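Local coordinates for protein acarbose Kinase Mak1 (Uncultured bacterium, PDB 6WB4) that phosphorylates the antidiabetic drug acarbose, probably using ATP as phosphate donor, as a microbiome-derived carbohydrate kinase of the pfkB (ribokinase-like) family, at residues 24-29 against 152-157; 69-74 against 269-274; 174-179 against 198-203; 252-257 against 293-298; 287-292 against 311-316. All blocks are in the same frame, centred on the assembly; numbering follows the deposited sequence.

Contact 1 of 5, residues 24-29 against 152-157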
# COMPACT_ATOMS: atom_id res chain seq x y z
N ALA B 24 27.41 14.74 -14.94
CA ALA B 24 26.26 15.11 -14.14
C ALA B 24 26.67 16.21 -13.17
O ALA B 24 27.77 16.21 -12.64
CB ALA B 24 25.72 13.92 -13.38
N ASP B 25 25.77 17.16 -12.95
CA ASP B 25 25.99 18.20 -11.95
C ASP B 25 25.79 17.62 -10.56
O ASP B 25 26.58 17.86 -9.65
CB ASP B 25 25.06 19.38 -12.20
CG ASP B 25 25.38 20.09 -13.50
OD1 ASP B 25 26.54 20.51 -13.66
OD2 ASP B 25 24.47 20.20 -14.36
N VAL B 26 24.70 16.87 -10.39
CA VAL B 26 24.45 16.27 -9.10
C VAL B 26 24.12 14.79 -9.21
O VAL B 26 23.15 14.39 -9.86
CB VAL B 26 23.30 16.98 -8.38
CG1 VAL B 26 22.96 16.24 -7.10
CG2 VAL B 26 23.68 18.42 -8.09
N LEU B 27 24.94 13.97 -8.57
CA LEU B 27 24.61 12.57 -8.39
C LEU B 27 23.95 12.38 -7.03
O LEU B 27 24.47 12.85 -6.02
CB LEU B 27 25.85 11.69 -8.54
CG LEU B 27 25.66 10.20 -8.26
CD1 LEU B 27 24.64 9.56 -9.20
CD2 LEU B 27 27.01 9.52 -8.40
N VAL B 28 22.79 11.74 -7.01
CA VAL B 28 22.12 11.39 -5.76
C VAL B 28 22.40 9.92 -5.47
O VAL B 28 22.26 9.07 -6.35
CB VAL B 28 20.60 11.63 -5.82
CG1 VAL B 28 19.95 11.31 -4.46
CG2 VAL B 28 20.31 13.07 -6.22
N VAL B 29 22.80 9.61 -4.24
CA VAL B 29 23.13 8.24 -3.90
C VAL B 29 22.18 7.64 -2.86
O VAL B 29 22.19 8.06 -1.71
CB VAL B 29 24.57 8.14 -3.34
CG1 VAL B 29 24.87 6.73 -2.89
CG2 VAL B 29 25.57 8.56 -4.38
N SER B 152 30.42 12.70 -12.18
CA SER B 152 29.59 13.70 -11.51
C SER B 152 30.37 14.79 -10.79
O SER B 152 31.44 14.55 -10.22
CB SER B 152 28.65 13.02 -10.52
OG SER B 152 27.80 12.10 -11.18
N ARG B 153 29.77 15.97 -10.76
CA ARG B 153 30.42 17.15 -10.20
C ARG B 153 30.17 17.28 -8.70
O ARG B 153 31.07 17.62 -7.94
CB ARG B 153 29.95 18.41 -10.92
CG ARG B 153 30.61 19.66 -10.39
CD ARG B 153 30.05 20.93 -10.99
NE ARG B 153 30.37 22.06 -10.12
CZ ARG B 153 29.80 23.26 -10.21
NH1 ARG B 153 28.88 23.50 -11.14
NH2 ARG B 153 30.16 24.22 -9.36
N HIS B 154 28.95 16.99 -8.29
CA HIS B 154 28.59 17.02 -6.89
C HIS B 154 27.81 15.75 -6.53
O HIS B 154 27.08 15.21 -7.35
CB HIS B 154 27.75 18.26 -6.59
CG HIS B 154 27.23 18.33 -5.19
ND1 HIS B 154 27.89 18.98 -4.18
CD2 HIS B 154 26.11 17.80 -4.63
CE1 HIS B 154 27.20 18.86 -3.06
NE2 HIS B 154 26.11 18.15 -3.31
N VAL B 155 27.98 15.27 -5.31
CA VAL B 155 27.37 14.02 -4.89
C VAL B 155 26.54 14.24 -3.62
O VAL B 155 27.08 14.59 -2.57
CB VAL B 155 28.45 12.95 -4.65
CG1 VAL B 155 27.83 11.66 -4.15
CG2 VAL B 155 29.24 12.70 -5.93
N HIS B 156 25.22 14.06 -3.74
CA HIS B 156 24.32 14.20 -2.61
C HIS B 156 23.98 12.82 -2.07
O HIS B 156 23.57 11.93 -2.82
CB HIS B 156 23.05 14.95 -2.99
CG HIS B 156 22.08 15.11 -1.86
ND1 HIS B 156 22.26 16.03 -0.86
CD2 HIS B 156 20.93 14.46 -1.58
CE1 HIS B 156 21.26 15.95 -0.01
NE2 HIS B 156 20.43 15.01 -0.42
N VAL B 157 24.18 12.62 -0.77
CA VAL B 157 24.13 11.28 -0.23
C VAL B 157 23.01 11.10 0.78
O VAL B 157 23.01 11.70 1.86
CB VAL B 157 25.48 10.92 0.42
CG1 VAL B 157 25.39 9.59 1.13
CG2 VAL B 157 26.58 10.91 -0.62

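Contact 2 of 5, residues 69-74 against 269-274. With ATP (adenosine-5'-triphosphate), chain H.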
# COMPACT_ATOMS: atom_id res chain seq x y z
N LEU B 69 14.80 15.12 -8.89
CA LEU B 69 13.75 15.77 -9.67
C LEU B 69 13.87 17.29 -9.63
O LEU B 69 13.77 17.96 -10.66
CB LEU B 69 12.38 15.35 -9.16
CG LEU B 69 11.71 14.07 -9.65
CD1 LEU B 69 10.49 13.78 -8.78
CD2 LEU B 69 11.30 14.21 -11.12
N GLY B 70 14.10 17.83 -8.43
CA GLY B 70 14.30 19.26 -8.25
C GLY B 70 15.44 19.80 -9.09
O GLY B 70 15.31 20.82 -9.76
N VAL B 71 16.56 19.09 -9.06
CA VAL B 71 17.74 19.46 -9.82
C VAL B 71 17.48 19.41 -11.33
O VAL B 71 17.87 20.32 -12.08
CB VAL B 71 18.92 18.52 -9.48
CG1 VAL B 71 20.05 18.72 -10.47
CG2 VAL B 71 19.39 18.78 -8.05
N HIS B 72 16.83 18.34 -11.77
CA HIS B 72 16.53 18.18 -13.18
C HIS B 72 15.56 19.28 -13.65
O HIS B 72 15.72 19.85 -14.73
CB HIS B 72 15.93 16.80 -13.44
CG HIS B 72 15.78 16.47 -14.89
ND1 HIS B 72 14.69 16.88 -15.63
CD2 HIS B 72 16.57 15.77 -15.73
CE1 HIS B 72 14.82 16.44 -16.87
NE2 HIS B 72 15.95 15.75 -16.96
N ALA B 73 14.60 19.60 -12.79
CA ALA B 73 13.58 20.60 -13.10
C ALA B 73 14.21 21.97 -13.37
O ALA B 73 13.65 22.77 -14.12
CB ALA B 73 12.57 20.69 -11.94
N LEU B 74 15.36 22.21 -12.75
CA LEU B 74 16.10 23.46 -12.91
C LEU B 74 17.06 23.42 -14.10
O LEU B 74 17.94 24.27 -14.24
CB LEU B 74 16.86 23.78 -11.63
CG LEU B 74 15.95 24.24 -10.49
CD1 LEU B 74 16.68 24.24 -9.16
CD2 LEU B 74 15.45 25.63 -10.79
N PHE B 269 14.09 22.38 -1.15
CA PHE B 269 15.01 23.36 -0.60
C PHE B 269 16.41 22.95 -1.04
O PHE B 269 17.15 23.76 -1.59
CB PHE B 269 14.91 23.44 0.92
CG PHE B 269 15.68 24.59 1.53
CD1 PHE B 269 17.07 24.55 1.61
CD2 PHE B 269 15.02 25.70 2.03
CE1 PHE B 269 17.77 25.60 2.16
CE2 PHE B 269 15.73 26.76 2.58
CZ PHE B 269 17.10 26.71 2.64
N VAL B 270 16.75 21.69 -0.82
CA VAL B 270 18.08 21.18 -1.13
C VAL B 270 18.39 21.30 -2.63
O VAL B 270 19.43 21.84 -3.00
CB VAL B 270 18.24 19.70 -0.67
CG1 VAL B 270 19.55 19.13 -1.13
CG2 VAL B 270 18.15 19.59 0.87
N ALA B 271 17.48 20.83 -3.48
CA ALA B 271 17.70 20.85 -4.94
C ALA B 271 18.00 22.25 -5.46
O ALA B 271 18.95 22.44 -6.23
CB ALA B 271 16.50 20.27 -5.66
N ALA B 272 17.20 23.23 -5.04
CA ALA B 272 17.40 24.61 -5.46
C ALA B 272 18.65 25.23 -4.82
O ALA B 272 19.38 25.97 -5.48
CB ALA B 272 16.17 25.46 -5.13
N PHE B 273 18.88 24.93 -3.54
CA PHE B 273 20.09 25.39 -2.86
C PHE B 273 21.32 24.91 -3.63
O PHE B 273 22.20 25.70 -3.98
CB PHE B 273 20.16 24.88 -1.42
CG PHE B 273 21.30 25.47 -0.61
CD1 PHE B 273 22.62 25.08 -0.84
CD2 PHE B 273 21.06 26.40 0.39
CE1 PHE B 273 23.66 25.62 -0.10
CE2 PHE B 273 22.10 26.94 1.13
CZ PHE B 273 23.40 26.55 0.89
N LEU B 274 21.37 23.61 -3.87
CA LEU B 274 22.50 23.01 -4.57
C LEU B 274 22.72 23.64 -5.94
O LEU B 274 23.85 23.96 -6.30
CB LEU B 274 22.29 21.50 -4.73
CG LEU B 274 22.31 20.72 -3.41
CD1 LEU B 274 22.17 19.24 -3.69
CD2 LEU B 274 23.57 21.04 -2.61
PG ATP H . 11.17 16.13 4.77
O1G ATP H . 9.66 15.99 4.83
O2G ATP H . 11.90 15.50 5.93
O3G ATP H . 11.77 15.83 3.42
PB ATP H . 11.12 18.45 6.36
O1B ATP H . 9.70 18.12 6.79
O2B ATP H . 12.27 18.19 7.31
O3B ATP H . 11.42 17.70 4.97
PA ATP H . 10.71 21.19 6.88
O1A ATP H . 11.69 21.28 8.03
O2A ATP H . 9.23 21.03 7.17
O3A ATP H . 11.17 19.99 5.91
O5' ATP H . 10.91 22.47 5.92
C5' ATP H . 12.00 22.51 4.99
C4' ATP H . 12.09 23.86 4.28
O4' ATP H . 11.02 24.03 3.34
C3' ATP H . 12.05 25.05 5.23
O3' ATP H . 13.36 25.56 5.48
C2' ATP H . 11.20 26.09 4.52
O2' ATP H . 12.03 27.10 3.92
C1' ATP H . 10.43 25.33 3.46
N9 ATP H . 9.07 25.18 4.02
C8 ATP H . 8.58 24.06 4.60
N7 ATP H . 7.30 24.25 5.03
C5 ATP H . 6.97 25.53 4.73
C6 ATP H . 5.78 26.38 4.90
N6 ATP H . 4.66 25.89 5.50
N1 ATP H . 5.84 27.65 4.45
C2 ATP H . 6.95 28.14 3.85
N3 ATP H . 8.07 27.42 3.66
C4 ATP H . 8.14 26.13 4.07

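Contact 3 of 5, residues 174-179 against 198-203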
# COMPACT_ATOMS: atom_id res chain seq x y z
N GLY B 174 37.62 14.11 -4.29
CA GLY B 174 37.59 15.55 -4.49
C GLY B 174 36.28 16.11 -5.05
O GLY B 174 36.28 17.16 -5.70
N ARG B 175 35.17 15.44 -4.80
CA ARG B 175 33.86 16.00 -5.14
C ARG B 175 33.30 16.72 -3.93
O ARG B 175 33.57 16.32 -2.79
CB ARG B 175 32.88 14.91 -5.60
CG ARG B 175 33.40 14.03 -6.71
CD ARG B 175 33.81 14.87 -7.91
NE ARG B 175 34.16 14.06 -9.07
CZ ARG B 175 34.56 14.55 -10.24
NH1 ARG B 175 34.66 15.87 -10.39
NH2 ARG B 175 34.84 13.74 -11.24
N SER B 176 32.54 17.79 -4.17
CA SER B 176 31.80 18.41 -3.08
C SER B 176 30.62 17.50 -2.75
O SER B 176 30.05 16.85 -3.64
CB SER B 176 31.33 19.82 -3.43
OG SER B 176 30.43 19.78 -4.53
N THR B 177 30.27 17.46 -1.48
CA THR B 177 29.27 16.52 -1.01
C THR B 177 28.20 17.22 -0.20
O THR B 177 28.45 18.28 0.38
CB THR B 177 29.94 15.40 -0.18
OG1 THR B 177 30.76 15.99 0.84
CG2 THR B 177 30.83 14.54 -1.08
N SER B 178 27.01 16.64 -0.19
CA SER B 178 25.94 17.13 0.67
C SER B 178 25.18 15.94 1.23
O SER B 178 25.34 14.81 0.75
CB SER B 178 25.00 18.06 -0.10
OG SER B 178 24.36 17.39 -1.18
N THR B 179 24.38 16.18 2.27
CA THR B 179 23.52 15.15 2.83
C THR B 179 22.38 15.78 3.61
O THR B 179 22.49 16.91 4.10
CB THR B 179 24.28 14.18 3.77
OG1 THR B 179 23.42 13.10 4.15
CG2 THR B 179 24.77 14.90 5.03
N ALA B 198 30.19 15.39 5.35
CA ALA B 198 29.76 16.10 4.15
C ALA B 198 30.12 17.58 4.20
O ALA B 198 30.20 18.18 5.27
CB ALA B 198 28.26 15.93 3.94
N ASP B 199 30.29 18.16 3.02
CA ASP B 199 30.65 19.57 2.90
C ASP B 199 29.45 20.46 3.22
O ASP B 199 29.58 21.48 3.89
CB ASP B 199 31.20 19.87 1.49
CG ASP B 199 32.45 19.06 1.17
OD1 ASP B 199 33.42 19.12 1.95
OD2 ASP B 199 32.47 18.36 0.14
N TYR B 200 28.28 20.09 2.69
CA TYR B 200 27.07 20.86 2.95
C TYR B 200 26.07 19.99 3.69
O TYR B 200 25.57 19.01 3.15
CB TYR B 200 26.46 21.38 1.64
CG TYR B 200 27.47 21.77 0.58
CD1 TYR B 200 28.58 22.54 0.89
CD2 TYR B 200 27.32 21.35 -0.73
CE1 TYR B 200 29.51 22.89 -0.07
CE2 TYR B 200 28.25 21.69 -1.70
CZ TYR B 200 29.34 22.46 -1.36
OH TYR B 200 30.27 22.80 -2.32
N VAL B 201 25.78 20.36 4.94
CA VAL B 201 24.91 19.54 5.77
C VAL B 201 23.53 20.18 5.92
O VAL B 201 23.42 21.36 6.24
CB VAL B 201 25.52 19.32 7.17
CG1 VAL B 201 24.56 18.53 8.08
CG2 VAL B 201 26.89 18.64 7.07
N PHE B 202 22.49 19.39 5.67
CA PHE B 202 21.11 19.84 5.86
C PHE B 202 20.49 18.99 6.96
O PHE B 202 20.69 17.78 7.01
CB PHE B 202 20.29 19.73 4.57
CG PHE B 202 20.83 20.55 3.43
CD1 PHE B 202 21.83 20.05 2.60
CD2 PHE B 202 20.35 21.83 3.18
CE1 PHE B 202 22.33 20.81 1.54
CE2 PHE B 202 20.85 22.60 2.13
CZ PHE B 202 21.83 22.09 1.31
N VAL B 203 19.72 19.62 7.84
CA VAL B 203 19.07 18.88 8.91
C VAL B 203 17.76 19.56 9.32
O VAL B 203 17.62 20.78 9.24
CB VAL B 203 19.99 18.74 10.14
CG1 VAL B 203 20.37 20.11 10.69
CG2 VAL B 203 19.34 17.86 11.22

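Contact 4 of 5, residues 252-257 against 293-298. With ATP (adenosine-5'-triphosphate), chain H.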
# COMPACT_ATOMS: atom_id res chain seq x y z
N ILE B 252 8.91 32.00 2.38
CA ILE B 252 8.55 32.86 1.26
C ILE B 252 7.13 32.59 0.78
O ILE B 252 6.72 31.44 0.67
CB ILE B 252 9.56 32.66 0.10
CG1 ILE B 252 10.84 33.45 0.39
CG2 ILE B 252 8.99 33.09 -1.22
CD1 ILE B 252 11.86 33.42 -0.73
N SER B 253 6.38 33.65 0.51
CA SER B 253 5.00 33.53 0.06
C SER B 253 4.84 33.82 -1.44
O SER B 253 5.19 34.90 -1.90
CB SER B 253 4.11 34.48 0.87
OG SER B 253 2.81 34.57 0.33
N ILE B 254 4.28 32.87 -2.18
CA ILE B 254 4.10 32.99 -3.62
C ILE B 254 2.64 33.24 -4.02
O ILE B 254 1.79 32.35 -3.88
CB ILE B 254 4.61 31.72 -4.35
CG1 ILE B 254 6.04 31.38 -3.92
CG2 ILE B 254 4.52 31.88 -5.87
CD1 ILE B 254 6.53 30.06 -4.46
N PRO B 255 2.35 34.45 -4.52
CA PRO B 255 0.98 34.82 -4.92
C PRO B 255 0.38 33.84 -5.93
O PRO B 255 1.02 33.50 -6.92
CB PRO B 255 1.15 36.22 -5.50
CG PRO B 255 2.37 36.76 -4.80
CD PRO B 255 3.28 35.58 -4.64
N GLY B 256 -0.83 33.36 -5.64
CA GLY B 256 -1.49 32.36 -6.45
C GLY B 256 -1.21 30.93 -6.03
O GLY B 256 -1.89 29.99 -6.46
N ARG B 257 -0.21 30.75 -5.17
CA ARG B 257 0.16 29.42 -4.70
C ARG B 257 0.21 29.35 -3.18
O ARG B 257 1.29 29.23 -2.60
CB ARG B 257 1.51 28.99 -5.27
CG ARG B 257 1.42 28.36 -6.65
CD ARG B 257 2.78 27.88 -7.12
NE ARG B 257 3.19 26.64 -6.46
CZ ARG B 257 3.02 25.43 -6.98
NH1 ARG B 257 2.45 25.29 -8.18
NH2 ARG B 257 3.43 24.35 -6.32
N GLY B 293 12.48 27.33 -3.66
CA GLY B 293 12.21 25.93 -3.94
C GLY B 293 11.26 25.36 -2.90
O GLY B 293 10.27 24.73 -3.25
N GLY B 294 11.54 25.61 -1.62
CA GLY B 294 10.69 25.17 -0.53
C GLY B 294 9.26 25.69 -0.63
O GLY B 294 8.30 24.93 -0.45
N ALA B 295 9.11 26.99 -0.89
CA ALA B 295 7.78 27.59 -1.00
C ALA B 295 6.97 26.99 -2.14
O ALA B 295 5.76 26.77 -2.02
CB ALA B 295 7.89 29.09 -1.18
N TRP B 296 7.65 26.71 -3.24
CA TRP B 296 6.97 26.16 -4.41
C TRP B 296 6.37 24.80 -4.09
O TRP B 296 5.18 24.57 -4.34
CB TRP B 296 7.94 26.05 -5.58
CG TRP B 296 7.27 25.60 -6.83
CD1 TRP B 296 7.14 24.32 -7.30
CD2 TRP B 296 6.61 26.44 -7.78
NE1 TRP B 296 6.45 24.33 -8.50
CE2 TRP B 296 6.10 25.62 -8.80
CE3 TRP B 296 6.40 27.82 -7.86
CZ2 TRP B 296 5.41 26.13 -9.89
CZ3 TRP B 296 5.71 28.33 -8.94
CH2 TRP B 296 5.22 27.48 -9.94
N ALA B 297 7.19 23.93 -3.51
CA ALA B 297 6.75 22.59 -3.14
C ALA B 297 5.52 22.62 -2.23
O ALA B 297 4.61 21.82 -2.38
CB ALA B 297 7.89 21.83 -2.47
N CYS B 298 5.51 23.56 -1.28
CA CYS B 298 4.42 23.66 -0.32
C CYS B 298 3.07 24.01 -0.95
O CYS B 298 2.02 23.72 -0.37
CB CYS B 298 4.77 24.70 0.73
SG CYS B 298 6.03 24.15 1.85
PG ATP H . 11.17 16.13 4.77
O1G ATP H . 9.66 15.99 4.83
O2G ATP H . 11.90 15.50 5.93
O3G ATP H . 11.77 15.83 3.42
PB ATP H . 11.12 18.45 6.36
O1B ATP H . 9.70 18.12 6.79
O2B ATP H . 12.27 18.19 7.31
O3B ATP H . 11.42 17.70 4.97
PA ATP H . 10.71 21.19 6.88
O1A ATP H . 11.69 21.28 8.03
O2A ATP H . 9.23 21.03 7.17
O3A ATP H . 11.17 19.99 5.91
O5' ATP H . 10.91 22.47 5.92
C5' ATP H . 12.00 22.51 4.99
C4' ATP H . 12.09 23.86 4.28
O4' ATP H . 11.02 24.03 3.34
C3' ATP H . 12.05 25.05 5.23
O3' ATP H . 13.36 25.56 5.48
C2' ATP H . 11.20 26.09 4.52
O2' ATP H . 12.03 27.10 3.92
C1' ATP H . 10.43 25.33 3.46
N9 ATP H . 9.07 25.18 4.02
C8 ATP H . 8.58 24.06 4.60
N7 ATP H . 7.30 24.25 5.03
C5 ATP H . 6.97 25.53 4.73
C6 ATP H . 5.78 26.38 4.90
N6 ATP H . 4.66 25.89 5.50
N1 ATP H . 5.84 27.65 4.45
C2 ATP H . 6.95 28.14 3.85
N3 ATP H . 8.07 27.42 3.66
C4 ATP H . 8.14 26.13 4.07

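Contact 5 of 5, residues 287-292 against 311-316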
# COMPACT_ATOMS: atom_id res chain seq x y z
N ALA B 287 20.79 30.00 -0.05
CA ALA B 287 19.76 29.74 0.95
C ALA B 287 18.41 30.29 0.51
O ALA B 287 17.38 29.63 0.70
CB ALA B 287 20.16 30.34 2.29
N ARG B 288 18.40 31.49 -0.08
CA ARG B 288 17.15 32.09 -0.54
C ARG B 288 16.59 31.33 -1.74
O ARG B 288 15.38 31.17 -1.86
CB ARG B 288 17.33 33.57 -0.88
CG ARG B 288 16.88 34.49 0.26
CD ARG B 288 16.89 35.96 -0.14
NE ARG B 288 15.63 36.37 -0.76
CZ ARG B 288 15.53 36.91 -1.97
NH1 ARG B 288 16.62 37.12 -2.70
NH2 ARG B 288 14.35 37.25 -2.46
N ALA B 289 17.47 30.86 -2.61
CA ALA B 289 17.03 29.99 -3.69
C ALA B 289 16.34 28.78 -3.07
O ALA B 289 15.26 28.38 -3.51
CB ALA B 289 18.19 29.56 -4.57
N GLY B 290 16.98 28.22 -2.04
CA GLY B 290 16.45 27.09 -1.30
C GLY B 290 15.06 27.37 -0.76
O GLY B 290 14.17 26.53 -0.86
N ALA B 291 14.87 28.56 -0.19
CA ALA B 291 13.55 28.95 0.34
C ALA B 291 12.48 29.01 -0.75
O ALA B 291 11.34 28.58 -0.52
CB ALA B 291 13.64 30.28 1.06
N VAL B 292 12.84 29.53 -1.94
CA VAL B 292 11.90 29.61 -3.06
C VAL B 292 11.48 28.20 -3.49
O VAL B 292 10.29 27.92 -3.67
CB VAL B 292 12.49 30.38 -4.28
CG1 VAL B 292 11.57 30.26 -5.50
CG2 VAL B 292 12.73 31.86 -3.94
N GLU B 311 13.18 29.85 -14.91
CA GLU B 311 12.50 31.11 -15.17
C GLU B 311 11.81 31.62 -13.90
O GLU B 311 11.87 32.81 -13.58
CB GLU B 311 11.49 30.93 -16.30
CG GLU B 311 10.82 32.19 -16.80
CD GLU B 311 9.69 31.88 -17.78
OE1 GLU B 311 9.05 30.82 -17.62
OE2 GLU B 311 9.46 32.68 -18.71
N THR B 312 11.16 30.72 -13.18
CA THR B 312 10.38 31.09 -12.00
C THR B 312 11.26 31.34 -10.76
O THR B 312 10.98 32.25 -9.97
CB THR B 312 9.32 30.03 -11.69
OG1 THR B 312 8.53 29.79 -12.87
CG2 THR B 312 8.43 30.48 -10.54
N LEU B 313 12.31 30.54 -10.59
CA LEU B 313 13.24 30.74 -9.48
C LEU B 313 13.81 32.14 -9.55
O LEU B 313 13.68 32.91 -8.60
CB LEU B 313 14.38 29.74 -9.52
CG LEU B 313 15.42 29.84 -8.39
CD1 LEU B 313 14.76 29.75 -7.02
CD2 LEU B 313 16.49 28.79 -8.53
N GLU B 314 14.38 32.48 -10.71
CA GLU B 314 14.99 33.78 -10.95
C GLU B 314 14.01 34.93 -10.73
O GLU B 314 14.34 35.91 -10.05
CB GLU B 314 15.52 33.86 -12.39
CG GLU B 314 16.72 32.97 -12.67
CD GLU B 314 17.25 33.14 -14.08
OE1 GLU B 314 16.53 33.72 -14.92
OE2 GLU B 314 18.39 32.71 -14.34
N ARG B 315 12.80 34.80 -11.27
CA ARG B 315 11.76 35.81 -11.10
C ARG B 315 11.49 36.04 -9.60
O ARG B 315 11.59 37.16 -9.12
CB ARG B 315 10.47 35.39 -11.84
CG ARG B 315 9.34 36.43 -11.77
CD ARG B 315 8.03 35.94 -12.39
NE ARG B 315 8.21 35.33 -13.71
CZ ARG B 315 7.91 34.07 -14.02
NH1 ARG B 315 7.37 33.26 -13.11
NH2 ARG B 315 8.13 33.63 -15.24
N LEU B 316 11.17 34.97 -8.88
CA LEU B 316 10.84 35.09 -7.46
C LEU B 316 12.06 35.48 -6.63
O LEU B 316 11.95 36.24 -5.67
CB LEU B 316 10.23 33.79 -6.93
CG LEU B 316 8.94 33.39 -7.65
CD1 LEU B 316 8.40 32.05 -7.13
CD2 LEU B 316 7.90 34.52 -7.56

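Contact 1 of 5, residues 24-29 against 152-157
Leu-27 and Ser-152 meet on one face of a pair of parallel strands, where Ser-152 OG rests against Leu-27 CB at 3.3 Å and also against Ala-24 CB. The polar partner of that hydroxyl is Gly-148 O, and its contacts with Leu-27 and Ala-24 are van der Waals. Farther along the same face the side chains of Val-29 and Val-155 cross obliquely, CG2 of Val-29 3.8 Å from CG1 of Val-155. Helix 163-172 covers this side, with Ala-166 on Val-29 and Ala-170 on Val-155.

The other face carries Val-26 and Val-28 beside two histidines. Both imidazoles swing anti to the backbone N (chi1 175° for His-154, 180° for His-156). Val-28 CG1 comes to the edge of the His-156 ring near its plane, whereas Val-26 CG2 meets the His-154 ring at a slant. Strand 176-180 takes up the polar ends: His-154 ND1 bonds Ser-176 OG, His-156 ND1 bonds Ser-178 OG, and His-154 NE2 also bonds Ser-178 OG.

Between the faces the backbones alternate: Leu-27 N gives to His-154 O (2.8 Å), His-156 N to Leu-27 O (2.7 Å) and Val-29 N to His-156 O (2.8 Å). At the corner, Arg-153 N bonds Ala-24 O, while His-154 N reaches Asp-25 O only weakly. The chemistry is thus divided: aliphatic packing and main-chain bonds join these two central strands, and the buried imidazoles find polar partners one strand farther on.

Contact 2 of 5, residues 69-74 against 269-274
Ala-271 sits on Gly-70 in a close helix-to-helix contact, wholly buried, that holds helix 65-73 against helix 265-280 on one side of the central sheet. Gly-70 CA and Ala-271 CA are 5.0 Å apart. Gly-70 has no side chain, and Ala-271 CB rests directly on Gly-70 CA at 3.5 Å. Ala-271 CB also lies 3.6 Å from Val-71 N, so one methyl fits against the backbone of two successive residues.

Val-71 flanks this point. Its CG1 stands anti to the backbone N (chi1 169°), which leaves Val-71 CG2 to touch Ala-271 CB at 4.0 Å. Beyond the end of helix 65-73, Leu-74 points back across the interface and lays CD1 against Ala-272 CA at 3.8 Å, with Ala-272 CB a little farther off. The side chains that meet here are apolar: alanine, valine and leucine against a glycine backbone. Cys-275 adds to the seam next to Val-71 and Leu-74.

On another side of helix 265-280, Phe-269 turns its ring edge to the ATP ribose, Phe-269 CD2 lying 3.8 Å from ATP O2'. Phe-273, one turn on, meets Phe-202 edge-to-face over the sheet. Helix 265-280 starts in the Gly-Ala-Gly-Asp sequence characteristic of pfkB kinases, and helices packed on the central sheet beside the nucleotide are consistent with the ribokinase-like alpha/beta fold.

Contact 3 of 5, residues 174-179 against 198-203
Asp-199 OD2 is gripped twice by one residue: OD2 receives Thr-177 N at 2.9 Å on its anti lone pair, and Thr-177 OG1 adds a weak bond. Thr-177 is in strand 176-180 and Asp-199 just precedes strand 200-204; the two parallel strands are joined through the short helix 192-195 as a beta-alpha-beta unit.

The grip is reciprocal. With chi1 at 52°, Thr-177 OG1 lies between its own backbone N and carbonyl carbon, and from there it accepts Asp-199 N at 3.1 Å with an N-H...O angle of 152°. The other carboxylate oxygen, Asp-199 OD1, makes a salt bridge with Arg-223, which helps to fix the group's rotation.

Regular parallel pairing follows: Tyr-200 N bonds Thr-177 O at 2.9 Å, its donor tilted from the carbonyl plane, and Thr-179 N bonds Tyr-200 O at 3.2 Å. Thr-179 CG2 packs on Ala-198 CB, 3.8 Å away.

Tyr-200 runs back along strand 176-180. The CB of Asp-199 lies above one ring face toward the rim, Ser-176 CB lies 3.4 Å from Tyr-200 OH, oblique to the ring, and Tyr-277 and Phe-226 add aromatic contacts from outside the pair. Phe-202, two residues on, packs against Val-270 of helix 265-280. Phe-202 N bonds Thr-179 O at 2.9 Å, and that same oxygen lies in the plane of the Phe-202 ring, at its edge, 3.5 Å from CD1.

Contact 4 of 5, residues 252-257 against 293-298
The guanidinium of Arg-257 lies flat on one face of the Trp-296 indole, planes 5° apart and centres 3.8 Å apart, in a stacked cation-pi contact. Arg-257 CZ sits over the middle of the ring system, Arg-257 NH1 is 3.5 Å from Trp-296 CZ2, and CD makes a CH-pi contact with the six-membered ring. At the indole edge Ile-254 CD1 approaches Trp-296 CE3 at 4.1 Å, while Trp-296 NE1 bonds Ser-306 OG.

A bend at chi3 (76°) lays the guanidinium down on the ring and carries Arg-257 NH2 to Trp-296 O, 2.7 Å away, the donor tilted 33° from the carbonyl plane. Stack and bond both fasten the arginine to Trp-296 near the end of helix 283-298, where its charge probably suits the helix dipole.

A type II turn from Ile-254 to Arg-257 brings the arginine round, with Gly-256 at positive phi. Ile-254 CD1 also presses on Ala-295 CB at 3.7 Å. On the helix side facing the nucleotide, Cys-298 SG lies beside the adenine: the arrangement clamps a surface loop onto the helix that lines the ATP pocket.

Contact 5 of 5, residues 287-292 against 311-316
Val-292 and Leu-313 meet where two helices of the ribokinase-like fold, 283-298 and the C-terminal 310-318, pack at a steep angle of 116°, with segment axes 9.9 Å apart.

Apolar contacts carry the interface. Val-292 CG1 wedges between two leucines one helical turn apart, with Leu-313 CD1 at 3.6 Å and Leu-316 CD1 at 4.0 Å. Leu-313 reaches in because its CG stands anti to the backbone N (chi1 -179°), which directs CD1 across to helix 283-298. Leu-313 CD1 also lies 4.2 Å from Ala-289 CB, one turn before Val-292. Leu-316 also packs against Ile-254 of the neighbouring loop, which extends the apolar contact.

The polar interaction comes from Arg-288. It bends at chi3 so that its guanidinium swings over the end of the second helix, where NH1 bonds the carbonyl of Leu-317. Leu-316 O lies oblique to the guanidinium, 4.1 Å from Arg-288 NH2.

Overall arrangement
Contacts 1 and 3 share one sheet: strands 152-157 and 176-180 are neighbours, and the rings of His-154 and Tyr-200 meet with nearly parallel planes, CE1 of His-154 near CE2 of Tyr-200. Contact 2 covers this sheet, Val-270 touching His-156 and Leu-274 touching Ser-178. Helices 265-280 and 283-298 follow each other in the chain, and contact 2 touches contacts 4 and 5 through helix 283-298, Phe-269 packing on Gly-290 and Ala-291. Contacts 4 and 5 use the same helix, their centres about 10 Å apart, and Trp-296 meets Thr-312. ATP touches Phe-269 and Cys-298, while the His-156 side chain is about 4 Å from a bound calcium ion and about 10 Å from ATP.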